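Local coordinates for protein Protease/Reverse transcriptase/ribonuclease H (Eastern chimpanzee simian foamy virus, PDB 7KSF) that acts as the protease-reverse transcriptase-RNase H polyprotein of a foamy virus, probably copying the RNA genome into DNA, degrading the RNA strand of hybrids and cleaving viral precursors, at residues G596-S601 / H636-A641; A610-V615 / I643-F648; F592-S597 / V662-F667; L626-I631 / D736-Q741. The protein carries 1 engineered substitution. One frame throughout, in Å; residues are numbered along the deposited sequence.

Contact 1 of 4, residues G596-S601 / H636-A641. With CA (calcium ion), chain B.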
loop_
_atom_site.group_PDB
_atom_site.type_symbol
_atom_site.label_atom_id
_atom_site.label_comp_id
_atom_site.label_asym_id
_atom_site.label_seq_id
_atom_site.Cartn_x
_atom_site.Cartn_y
_atom_site.Cartn_z
ATOM N N GLY A 596 -36.771 -2.823 16.082
ATOM C CA GLY A 596 -36.977 -2.558 17.491
ATOM C C GLY A 596 -38.374 -2.063 17.804
ATOM O O GLY A 596 -38.917 -1.205 17.099
ATOM N N SER A 597 -38.962 -2.594 18.869
ATOM C CA SER A 597 -40.321 -2.272 19.253
ATOM C C SER A 597 -40.340 -1.785 20.693
ATOM O O SER A 597 -39.369 -1.940 21.437
ATOM C CB SER A 597 -41.246 -3.484 19.075
ATOM O OG SER A 597 -41.112 -4.035 17.779
ATOM N N ALA A 598 -41.467 -1.184 21.074
ATOM C CA ALA A 598 -41.625 -0.669 22.439
ATOM C C ALA A 598 -43.126 -0.504 22.709
ATOM O O ALA A 598 -43.721 0.510 22.346
ATOM C CB ALA A 598 -40.879 0.630 22.643
ATOM N N ILE A 599 -43.711 -1.514 23.350
ATOM C CA ILE A 599 -45.100 -1.456 23.785
ATOM C C ILE A 599 -45.146 -0.709 25.110
ATOM O O ILE A 599 -44.110 -0.286 25.634
ATOM C CB ILE A 599 -45.718 -2.861 23.918
ATOM C CG1 ILE A 599 -44.873 -3.727 24.859
ATOM C CG2 ILE A 599 -45.862 -3.520 22.557
ATOM C CD1 ILE A 599 -45.369 -5.149 25.009
ATOM N N LYS A 600 -46.345 -0.542 25.660
ATOM C CA LYS A 600 -46.499 0.135 26.940
ATOM C C LYS A 600 -46.112 -0.811 28.068
ATOM O O LYS A 600 -46.521 -1.977 28.076
ATOM C CB LYS A 600 -47.932 0.621 27.113
ATOM C CG LYS A 600 -48.389 1.558 26.010
ATOM C CD LYS A 600 -49.812 2.035 26.224
ATOM C CE LYS A 600 -50.226 3.013 25.134
ATOM N NZ LYS A 600 -51.613 3.521 25.326
ATOM N N SER A 601 -45.327 -0.311 29.015
ATOM C CA SER A 601 -44.839 -1.160 30.089
ATOM C C SER A 601 -45.984 -1.563 31.014
ATOM O O SER A 601 -46.901 -0.771 31.253
ATOM C CB SER A 601 -43.762 -0.445 30.898
ATOM O OG SER A 601 -43.274 -1.268 31.943
ATOM N N HIS A 636 -37.096 2.121 27.171
ATOM C CA HIS A 636 -36.361 2.947 26.224
ATOM C C HIS A 636 -37.281 3.293 25.059
ATOM O O HIS A 636 -38.441 2.872 25.006
ATOM C CB HIS A 636 -35.087 2.242 25.747
ATOM C CG HIS A 636 -33.937 2.345 26.700
ATOM N ND1 HIS A 636 -33.293 1.238 27.213
ATOM C CD2 HIS A 636 -33.305 3.421 27.226
ATOM C CE1 HIS A 636 -32.321 1.627 28.016
ATOM N NE2 HIS A 636 -32.307 2.949 28.042
ATOM N N THR A 637 -36.753 4.073 24.118
ATOM C CA THR A 637 -37.509 4.493 22.947
ATOM C C THR A 637 -37.623 3.346 21.949
ATOM O O THR A 637 -36.706 2.530 21.813
ATOM C CB THR A 637 -36.836 5.702 22.288
ATOM O OG1 THR A 637 -36.642 6.734 23.262
ATOM C CG2 THR A 637 -37.676 6.249 21.147
ATOM N N ALA A 638 -38.767 3.275 21.258
ATOM C CA ALA A 638 -38.913 2.310 20.174
ATOM C C ALA A 638 -37.852 2.530 19.108
ATOM O O ALA A 638 -37.314 1.570 18.543
ATOM C CB ALA A 638 -40.311 2.401 19.566
ATOM N N GLN A 639 -37.534 3.791 18.819
ATOM C CA GLN A 639 -36.445 4.080 17.897
ATOM C C GLN A 639 -35.097 3.772 18.535
ATOM O O GLN A 639 -34.172 3.348 17.835
ATOM C CB GLN A 639 -36.526 5.537 17.439
ATOM C CG GLN A 639 -37.956 6.074 17.305
ATOM C CD GLN A 639 -38.722 5.515 16.106
ATOM O OE1 GLN A 639 -38.635 4.328 15.785
ATOM N NE2 GLN A 639 -39.481 6.378 15.440
ATOM N N MET A 640 -34.971 3.966 19.851
ATOM C CA MET A 640 -33.768 3.516 20.547
ATOM C C MET A 640 -33.598 2.011 20.401
ATOM O O MET A 640 -32.485 1.520 20.176
ATOM C CB MET A 640 -33.836 3.908 22.027
ATOM C CG MET A 640 -32.491 4.213 22.676
ATOM S SD MET A 640 -31.347 2.821 22.721
ATOM C CE MET A 640 -32.337 1.587 23.563
ATOM N N ALA A 641 -34.696 1.260 20.526
ATOM C CA ALA A 641 -34.649 -0.166 20.225
ATOM C C ALA A 641 -34.232 -0.405 18.778
ATOM O O ALA A 641 -33.548 -1.391 18.476
ATOM C CB ALA A 641 -36.005 -0.808 20.512
HETATM CA CA CA B . -39.018 -1.037 15.407
#

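Contact 2 of 4, residues A610-V615 / I643-F648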
loop_
_atom_site.group_PDB
_atom_site.type_symbol
_atom_site.label_atom_id
_atom_site.label_comp_id
_atom_site.label_asym_id
_atom_site.label_seq_id
_atom_site.Cartn_x
_atom_site.Cartn_y
_atom_site.Cartn_z
ATOM N N ALA A 610 -38.677 -2.058 25.907
ATOM C CA ALA A 610 -38.142 -2.113 24.556
ATOM C C ALA A 610 -37.641 -3.511 24.231
ATOM O O ALA A 610 -37.366 -4.323 25.118
ATOM C CB ALA A 610 -37.006 -1.099 24.354
ATOM N N GLY A 611 -37.520 -3.779 22.932
ATOM C CA GLY A 611 -37.013 -5.042 22.436
ATOM C C GLY A 611 -36.561 -4.946 20.993
ATOM O O GLY A 611 -37.336 -4.546 20.119
ATOM N N MET A 612 -35.310 -5.309 20.733
ATOM C CA MET A 612 -34.713 -5.213 19.409
ATOM C C MET A 612 -34.486 -6.603 18.832
ATOM O O MET A 612 -34.506 -7.612 19.539
ATOM C CB MET A 612 -33.394 -4.433 19.465
ATOM C CG MET A 612 -32.286 -5.136 20.231
ATOM S SD MET A 612 -30.847 -4.078 20.474
ATOM C CE MET A 612 -29.670 -5.237 21.161
ATOM N N GLY A 613 -34.273 -6.647 17.519
ATOM C CA GLY A 613 -34.061 -7.906 16.835
ATOM C C GLY A 613 -32.981 -7.818 15.775
ATOM O O GLY A 613 -32.919 -6.836 15.032
ATOM N N ILE A 614 -32.126 -8.835 15.697
ATOM C CA ILE A 614 -30.999 -8.848 14.775
ATOM C C ILE A 614 -30.978 -10.189 14.054
ATOM O O ILE A 614 -31.160 -11.242 14.677
ATOM C CB ILE A 614 -29.656 -8.600 15.499
ATOM C CG1 ILE A 614 -29.649 -7.224 16.182
ATOM C CG2 ILE A 614 -28.491 -8.715 14.532
ATOM C CD1 ILE A 614 -30.112 -7.238 17.628
ATOM N N VAL A 615 -30.760 -10.150 12.738
ATOM C CA VAL A 615 -30.716 -11.346 11.903
ATOM C C VAL A 615 -29.474 -11.277 11.026
ATOM O O VAL A 615 -29.237 -10.263 10.360
ATOM C CB VAL A 615 -31.981 -11.485 11.032
ATOM C CG1 VAL A 615 -31.858 -12.682 10.104
ATOM C CG2 VAL A 615 -33.222 -11.602 11.901
ATOM N N ILE A 643 -32.384 1.912 17.319
ATOM C CA ILE A 643 -31.035 2.470 17.328
ATOM C C ILE A 643 -30.037 1.454 17.867
ATOM O O ILE A 643 -29.009 1.180 17.238
ATOM C CB ILE A 643 -30.997 3.776 18.143
ATOM C CG1 ILE A 643 -31.539 4.949 17.324
ATOM C CG2 ILE A 643 -29.580 4.081 18.615
ATOM C CD1 ILE A 643 -31.522 6.268 18.069
ATOM N N ALA A 644 -30.321 0.881 19.037
ATOM C CA ALA A 644 -29.418 -0.111 19.608
ATOM C C ALA A 644 -29.386 -1.397 18.797
ATOM O O ALA A 644 -28.459 -2.198 18.964
ATOM C CB ALA A 644 -29.807 -0.414 21.056
ATOM N N ALA A 645 -30.369 -1.615 17.920
ATOM C CA ALA A 645 -30.397 -2.840 17.130
ATOM C C ALA A 645 -29.249 -2.894 16.131
ATOM O O ALA A 645 -28.804 -3.985 15.760
ATOM C CB ALA A 645 -31.735 -2.971 16.402
ATOM N N VAL A 646 -28.757 -1.740 15.687
ATOM C CA VAL A 646 -27.683 -1.734 14.705
ATOM C C VAL A 646 -26.306 -1.661 15.365
ATOM O O VAL A 646 -25.326 -2.150 14.796
ATOM C CB VAL A 646 -27.889 -0.588 13.699
ATOM C CG1 VAL A 646 -29.266 -0.694 13.059
ATOM C CG2 VAL A 646 -27.714 0.762 14.369
ATOM N N GLU A 647 -26.210 -1.069 16.562
ATOM C CA GLU A 647 -24.951 -1.088 17.300
ATOM C C GLU A 647 -24.499 -2.516 17.557
ATOM O O GLU A 647 -23.310 -2.838 17.439
ATOM C CB GLU A 647 -25.100 -0.334 18.622
ATOM C CG GLU A 647 -23.872 -0.404 19.520
ATOM C CD GLU A 647 -24.214 -0.237 20.990
ATOM O OE1 GLU A 647 -25.408 -0.352 21.333
ATOM O OE2 GLU A 647 -23.290 0.005 21.797
ATOM N N PHE A 648 -25.441 -3.390 17.911
ATOM C CA PHE A 648 -25.138 -4.810 18.026
ATOM C C PHE A 648 -24.746 -5.393 16.671
ATOM O O PHE A 648 -23.795 -6.175 16.576
ATOM C CB PHE A 648 -26.346 -5.539 18.610
ATOM C CG PHE A 648 -26.083 -6.960 18.984
ATOM C CD1 PHE A 648 -26.349 -7.981 18.089
ATOM C CD2 PHE A 648 -25.583 -7.278 20.233
ATOM C CE1 PHE A 648 -26.111 -9.293 18.431
ATOM C CE2 PHE A 648 -25.343 -8.590 20.582
ATOM C CZ PHE A 648 -25.609 -9.601 19.679
#

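Contact 3 of 4, residues F592-S597 / V662-F667. With CA (calcium ion), chain B.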
loop_
_atom_site.group_PDB
_atom_site.type_symbol
_atom_site.label_atom_id
_atom_site.label_comp_id
_atom_site.label_asym_id
_atom_site.label_seq_id
_atom_site.Cartn_x
_atom_site.Cartn_y
_atom_site.Cartn_z
ATOM N N PHE A 592 -27.484 -7.922 7.490
ATOM C CA PHE A 592 -27.960 -7.773 8.861
ATOM C C PHE A 592 -29.290 -7.034 8.849
ATOM O O PHE A 592 -29.347 -5.850 8.499
ATOM C CB PHE A 592 -26.932 -7.033 9.716
ATOM C CG PHE A 592 -25.818 -7.905 10.213
ATOM C CD1 PHE A 592 -25.898 -8.510 11.458
ATOM C CD2 PHE A 592 -24.691 -8.124 9.438
ATOM C CE1 PHE A 592 -24.875 -9.316 11.921
ATOM C CE2 PHE A 592 -23.664 -8.928 9.898
ATOM C CZ PHE A 592 -23.755 -9.525 11.140
ATOM N N TYR A 593 -30.357 -7.733 9.222
ATOM C CA TYR A 593 -31.665 -7.117 9.385
ATOM C C TYR A 593 -31.852 -6.729 10.847
ATOM O O TYR A 593 -31.578 -7.531 11.746
ATOM C CB TYR A 593 -32.780 -8.067 8.948
ATOM C CG TYR A 593 -32.683 -8.532 7.517
ATOM C CD1 TYR A 593 -33.144 -7.739 6.475
ATOM C CD2 TYR A 593 -32.138 -9.769 7.208
ATOM C CE1 TYR A 593 -33.057 -8.162 5.163
ATOM C CE2 TYR A 593 -32.046 -10.203 5.903
ATOM C CZ TYR A 593 -32.507 -9.396 4.883
ATOM O OH TYR A 593 -32.419 -9.822 3.578
ATOM N N THR A 594 -32.309 -5.503 11.081
ATOM C CA THR A 594 -32.530 -5.010 12.430
ATOM C C THR A 594 -33.930 -4.428 12.554
ATOM O O THR A 594 -34.587 -4.110 11.559
ATOM C CB THR A 594 -31.500 -3.939 12.832
ATOM O OG1 THR A 594 -31.614 -2.809 11.956
ATOM C CG2 THR A 594 -30.090 -4.500 12.760
ATOM N N ASP A 595 -34.367 -4.292 13.801
ATOM C CA ASP A 595 -35.670 -3.728 14.131
ATOM C C ASP A 595 -35.721 -3.508 15.638
ATOM O O ASP A 595 -34.835 -3.946 16.376
ATOM C CB ASP A 595 -36.809 -4.642 13.668
ATOM C CG ASP A 595 -38.162 -3.965 13.725
ATOM O OD1 ASP A 595 -38.793 -3.994 14.803
ATOM O OD2 ASP A 595 -38.591 -3.401 12.700
ATOM N N GLY A 596 -36.771 -2.823 16.082
ATOM C CA GLY A 596 -36.977 -2.558 17.491
ATOM C C GLY A 596 -38.374 -2.063 17.804
ATOM O O GLY A 596 -38.917 -1.205 17.099
ATOM N N SER A 597 -38.962 -2.594 18.869
ATOM C CA SER A 597 -40.321 -2.272 19.253
ATOM C C SER A 597 -40.340 -1.785 20.693
ATOM O O SER A 597 -39.369 -1.940 21.437
ATOM C CB SER A 597 -41.246 -3.484 19.075
ATOM O OG SER A 597 -41.112 -4.035 17.779
ATOM N N VAL A 662 -26.163 -3.542 6.657
ATOM C CA VAL A 662 -27.101 -3.507 7.772
ATOM C C VAL A 662 -28.339 -2.739 7.334
ATOM O O VAL A 662 -28.252 -1.765 6.578
ATOM C CB VAL A 662 -26.469 -2.871 9.029
ATOM C CG1 VAL A 662 -27.377 -3.048 10.238
ATOM C CG2 VAL A 662 -25.098 -3.470 9.296
ATOM N N ILE A 663 -29.501 -3.184 7.808
ATOM C CA ILE A 663 -30.787 -2.650 7.377
ATOM C C ILE A 663 -31.600 -2.272 8.608
ATOM O O ILE A 663 -31.737 -3.074 9.537
ATOM C CB ILE A 663 -31.561 -3.659 6.510
ATOM C CG1 ILE A 663 -30.782 -3.979 5.230
ATOM C CG2 ILE A 663 -32.949 -3.131 6.178
ATOM C CD1 ILE A 663 -29.854 -5.173 5.348
ATOM N N THR A 664 -32.146 -1.058 8.606
ATOM C CA THR A 664 -32.956 -0.561 9.709
ATOM C C THR A 664 -34.373 -0.282 9.230
ATOM O O THR A 664 -34.576 0.317 8.170
ATOM C CB THR A 664 -32.368 0.723 10.300
ATOM O OG1 THR A 664 -30.945 0.603 10.396
ATOM C CG2 THR A 664 -32.942 0.973 11.683
ATOM N N ASP A 665 -35.356 -0.716 10.023
ATOM C CA ASP A 665 -36.737 -0.335 9.749
ATOM C C ASP A 665 -36.957 1.157 9.974
ATOM O O ASP A 665 -37.854 1.751 9.363
ATOM C CB ASP A 665 -37.684 -1.156 10.623
ATOM C CG ASP A 665 -39.141 -0.849 10.350
ATOM O OD1 ASP A 665 -39.482 -0.561 9.184
ATOM O OD2 ASP A 665 -39.946 -0.898 11.302
ATOM N N SER A 666 -36.147 1.773 10.829
ATOM C CA SER A 666 -36.293 3.190 11.133
ATOM C C SER A 666 -35.712 4.050 10.022
ATOM O O SER A 666 -34.677 3.721 9.434
ATOM C CB SER A 666 -35.599 3.527 12.452
ATOM O OG SER A 666 -35.705 4.910 12.749
ATOM N N PHE A 667 -36.385 5.164 9.739
ATOM C CA PHE A 667 -35.846 6.143 8.801
ATOM C C PHE A 667 -34.723 6.953 9.432
ATOM O O PHE A 667 -33.721 7.250 8.772
ATOM C CB PHE A 667 -36.958 7.073 8.314
ATOM C CG PHE A 667 -37.463 8.022 9.369
ATOM C CD1 PHE A 667 -37.051 9.346 9.384
ATOM C CD2 PHE A 667 -38.339 7.589 10.351
ATOM C CE1 PHE A 667 -37.508 10.219 10.355
ATOM C CE2 PHE A 667 -38.801 8.457 11.323
ATOM C CZ PHE A 667 -38.385 9.773 11.325
HETATM CA CA CA B . -39.018 -1.037 15.407
#

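Contact 4 of 4, residues L626-I631 / D736-Q741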
loop_
_atom_site.group_PDB
_atom_site.type_symbol
_atom_site.label_atom_id
_atom_site.label_comp_id
_atom_site.label_asym_id
_atom_site.label_seq_id
_atom_site.Cartn_x
_atom_site.Cartn_y
_atom_site.Cartn_z
ATOM N N LEU A 626 -27.773 -17.237 9.441
ATOM C CA LEU A 626 -26.786 -17.890 10.293
ATOM C C LEU A 626 -27.272 -17.981 11.735
ATOM O O LEU A 626 -27.383 -19.075 12.297
ATOM C CB LEU A 626 -25.451 -17.148 10.215
ATOM C CG LEU A 626 -24.793 -17.134 8.835
ATOM C CD1 LEU A 626 -23.424 -16.492 8.925
ATOM C CD2 LEU A 626 -24.699 -18.541 8.265
ATOM N N ASN A 627 -27.563 -16.838 12.350
ATOM C CA ASN A 627 -28.047 -16.803 13.724
ATOM C C ASN A 627 -29.137 -15.749 13.857
ATOM O O ASN A 627 -29.263 -14.845 13.028
ATOM C CB ASN A 627 -26.916 -16.514 14.722
ATOM C CG ASN A 627 -25.995 -17.699 14.924
ATOM O OD1 ASN A 627 -26.445 -18.835 15.051
ATOM N ND2 ASN A 627 -24.693 -17.435 14.954
ATOM N N GLN A 628 -29.921 -15.883 14.923
ATOM C CA GLN A 628 -30.976 -14.945 15.260
ATOM C C GLN A 628 -30.737 -14.393 16.658
ATOM O O GLN A 628 -30.036 -15.000 17.473
ATOM C CB GLN A 628 -32.357 -15.610 15.185
ATOM C CG GLN A 628 -32.662 -16.253 13.844
ATOM C CD GLN A 628 -34.052 -16.855 13.790
ATOM O OE1 GLN A 628 -34.892 -16.587 14.649
ATOM N NE2 GLN A 628 -34.298 -17.675 12.776
ATOM N N TRP A 629 -31.322 -13.227 16.931
ATOM C CA TRP A 629 -31.156 -12.575 18.222
ATOM C C TRP A 629 -32.425 -11.815 18.574
ATOM O O TRP A 629 -32.995 -11.118 17.730
ATOM C CB TRP A 629 -29.950 -11.627 18.219
ATOM C CG TRP A 629 -28.621 -12.327 18.116
ATOM C CD1 TRP A 629 -27.920 -12.904 19.134
ATOM C CD2 TRP A 629 -27.838 -12.517 16.931
ATOM N NE1 TRP A 629 -26.750 -13.443 18.658
ATOM C CE2 TRP A 629 -26.676 -13.219 17.307
ATOM C CE3 TRP A 629 -28.004 -12.163 15.588
ATOM C CZ2 TRP A 629 -25.685 -13.573 16.392
ATOM C CZ3 TRP A 629 -27.021 -12.518 14.680
ATOM C CH2 TRP A 629 -25.876 -13.213 15.086
ATOM N N SER A 630 -32.855 -11.946 19.832
ATOM C CA SER A 630 -34.066 -11.301 20.338
ATOM C C SER A 630 -33.791 -10.843 21.764
ATOM O O SER A 630 -33.716 -11.671 22.675
ATOM C CB SER A 630 -35.258 -12.258 20.291
ATOM O OG SER A 630 -36.332 -11.770 21.078
ATOM N N ILE A 631 -33.654 -9.534 21.963
ATOM C CA ILE A 631 -33.194 -9.011 23.247
ATOM C C ILE A 631 -34.148 -7.952 23.787
ATOM O O ILE A 631 -34.512 -7.019 23.054
ATOM C CB ILE A 631 -31.774 -8.439 23.123
ATOM C CG1 ILE A 631 -30.817 -9.491 22.560
ATOM C CG2 ILE A 631 -31.288 -7.930 24.470
ATOM C CD1 ILE A 631 -29.405 -8.990 22.371
ATOM N N ASP A 736 -38.149 -7.954 12.397
ATOM C CA ASP A 736 -39.209 -7.282 13.141
ATOM C C ASP A 736 -39.930 -8.250 14.068
ATOM O O ASP A 736 -40.369 -7.861 15.156
ATOM C CB ASP A 736 -40.201 -6.625 12.177
ATOM C CG ASP A 736 -40.975 -5.481 12.817
ATOM O OD1 ASP A 736 -41.139 -5.481 14.054
ATOM O OD2 ASP A 736 -41.417 -4.576 12.081
ATOM N N LYS A 737 -40.054 -9.515 13.660
ATOM C CA LYS A 737 -40.634 -10.523 14.537
ATOM C C LYS A 737 -39.783 -10.703 15.789
ATOM O O LYS A 737 -40.307 -10.759 16.908
ATOM C CB LYS A 737 -40.785 -11.848 13.790
ATOM C CG LYS A 737 -41.297 -12.989 14.653
ATOM C CD LYS A 737 -41.404 -14.282 13.861
ATOM C CE LYS A 737 -41.959 -15.410 14.719
ATOM N NZ LYS A 737 -42.098 -16.681 13.957
ATOM N N LEU A 738 -38.460 -10.780 15.620
ATOM C CA LEU A 738 -37.582 -10.950 16.770
ATOM C C LEU A 738 -37.601 -9.726 17.672
ATOM O O LEU A 738 -37.621 -9.853 18.900
ATOM C CB LEU A 738 -36.160 -11.254 16.305
ATOM C CG LEU A 738 -35.983 -12.562 15.537
ATOM C CD1 LEU A 738 -34.538 -12.722 15.111
ATOM C CD2 LEU A 738 -36.430 -13.751 16.375
ATOM N N ALA A 739 -37.590 -8.526 17.085
ATOM C CA ALA A 739 -37.661 -7.316 17.895
ATOM C C ALA A 739 -38.954 -7.268 18.694
ATOM O O ALA A 739 -38.956 -6.849 19.858
ATOM C CB ALA A 739 -37.532 -6.079 17.007
ATOM N N THR A 740 -40.057 -7.705 18.088
ATOM C CA THR A 740 -41.329 -7.717 18.798
ATOM C C THR A 740 -41.307 -8.723 19.944
ATOM O O THR A 740 -41.815 -8.439 21.035
ATOM C CB THR A 740 -42.470 -8.019 17.825
ATOM O OG1 THR A 740 -42.411 -7.104 16.721
ATOM C CG2 THR A 740 -43.818 -7.871 18.514
ATOM N N GLN A 741 -40.707 -9.897 19.718
ATOM C CA GLN A 741 -40.638 -10.908 20.771
ATOM C C GLN A 741 -39.886 -10.390 21.989
ATOM O O GLN A 741 -40.328 -10.589 23.127
ATOM C CB GLN A 741 -39.974 -12.179 20.240
ATOM C CG GLN A 741 -40.800 -12.924 19.215
ATOM C CD GLN A 741 -40.171 -14.238 18.811
ATOM O OE1 GLN A 741 -39.081 -14.585 19.265
ATOM N NE2 GLN A 741 -40.860 -14.981 17.955
#

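Contact 1 of 4, residues G596-S601 / H636-A641
The extended backbone of Ala-598 (phi -160°) aims its methyl at the first turn of the helix, where CB of Ala-598 lies 3.6 Å from CB of Ala-638. This is the RNase H fold at the point where its first strand, 590-597, runs out against the N-terminal turn of helix 638-654. Ala-598 CB, on the loop just past the strand, also reaches back toward the approach to the helix, 4.1 Å from the carbonyl O of His-636. The imidazole of His-636 leads elsewhere, its ND1 bonded to the O of Leu-633.

One turn further along the helix the spacing is set by glycine. With no side chain at Gly-596, the strand backbone can lie directly against Ala-641, the two CA atoms being 4.3 Å apart. The example illustrates how glycine and alanine at the facing positions let a strand end and a helix start meet almost backbone to backbone. Ala-641 is itself held in the first turn by a bond from its N to the O of Thr-637. Close to this packing the O of Gly-596 points to the calcium ion, which Glu-642, next in the helix, also binds. The methyl of Ala-641 rests on the strand, its CB 3.6 Å from Gly-596 CA and 3.7 Å from Ser-597 O.

Contact 2 of 4, residues A610-V615 / I643-F648
The carbonyl O of Ala-644 takes a weak helical bond from Phe-648 N at 3.4 Å and meets the sulfur of Met-612 across the contact, a packing approach with SD 3.4 Å from Ala-644 O. Strand 610-615 and helix 643-648, whose axes come within 7.6 Å of each other at 37°, are joined by packing alone in the RNase H fold, without hydrogen bonds between them. Met-612 sets its CG between its backbone N and carbonyl carbon (chi1 67°), and beyond it the chain runs out extended across the helix. Its CB rests on Ala-645 CB at 3.8 Å, SD lies 3.9 Å from Ala-644 CB, and CE ends near the CB of Phe-648 at 4.2 Å. Two alanines in succession thus give the long thioether a smooth surface to lie along. Ile-614, two residues on, brings CG1 to 3.4 Å from the carbonyl O of Ala-645, while its CD1 meets Phe-648 CD1 obliquely at 3.9 Å. The Phe-648 ring also meets Trp-629 of strand 624-634 edge-to-face. Strand 610-618 therefore packs under helix 638-654 with strand 590-597 on one flank, where Ala-645 touches Thr-594, and strand 624-634 on the other, while its Val-615 faces helix 727-744 across the sheet.

Contact 3 of 4, residues F592-S597 / V662-F667
Strands 592-597 and 662-664 run parallel, their axes 4.7 Å apart at the closest and 24° from alignment, with Phe-592 paired to Val-662 and Tyr-593 to Ile-663. Two backbone bonds fasten them: Ile-663 N gives to Phe-592 O at 2.8 Å, and Thr-594 N gives to Ile-663 O at 2.9 Å. The hydroxyl of Thr-594 is modelled toward that same oxygen, though too near it for the distance to be trusted. The methyl CG2 of Thr-594 meets Val-662 CG1 at 4.0 Å, and Phe-592 CB packs against Val-662 CG2 on the same face. The opposite face carries Tyr-593, whose CD1 lies 4.3 Å from Ile-663 CD1.

Where the strands splay apart, Asp-595 and Asp-665 bring their carboxylates side by side, pointing the same way with planes only 18° apart and their OD2 atoms separated by 3.2 Å. Nothing bonds the two directly, and the calcium ion nearby probably eases their closeness. Each has CG anti to its own backbone N, which turns both groups to one spot near this ion, bound by Gly-596 O. Such a gathering of acidic groups at the ends of the central strands is characteristic of RNase H active sites, and these residues are probably part of one. Helix 638-654 covers the Thr-594 face, through Val-646, helix 727-744 covers the Tyr-593 face, and strands 610-618 and 712-716 extend the sheet to either side.

Contact 4 of 4, residues L626-I631 / D736-Q741
Leu-738 reaches from helix 727-744 to strand 624-634, joining the C-terminal helix of the RNase H fold to an outermost strand of its sheet. With CG beside its backbone N (chi1 -64°) and the branch extended from there, the side chain points at the strand; CD1 comes to 3.6 Å from Gln-628 CB and 3.4 Å from the O of Trp-629. The Gln-628 chain is also extended beyond CG and crosses that of Leu-738 at about a right angle, which leaves Gln-628 OE1 3.7 Å from Leu-738 CD2. Leu-738 also touches Val-615 of the next strand, so it bridges two strands from the helix, whose axis runs 31° from that of strand 626-631. The indole of Trp-629 heads for the other face of the sheet. The single polar link across belongs to Ser-630, whose hydroxyl stands anti to the backbone N (chi1 165°), a torsion that carries it to the helix backbone: OG donates to Leu-738 O at 3.2 Å, tilted out of the carbonyl plane, and lies 3.8 Å from Gln-741 CB.

Overall arrangement
All four contacts belong to one five-stranded RNase H sheet sandwiched by helices. Contacts 1 and 2 use successive parts of helix 638-654; contacts 2 and 3 lie on neighbouring strands, contact centres about 7 Å apart; contact 4 packs helix 727-744 on the opposite face, its centre about 8 Å from that of contact 2. Contacts 1 and 3 share Gly-596, whose carbonyl holds the calcium ion together with Glu-642, in what is probably the RNase H active site. Contact 4 supplies another acid: Asp-736 OD1 stands 2.9 Å from Asp-595 OD1, and its OD2 4.0 Å from Asp-665 OD2. The side chains of Ala-645 (contact 2) and Leu-738 (contact 4) stand back, about 8 and 11 Å from the metal.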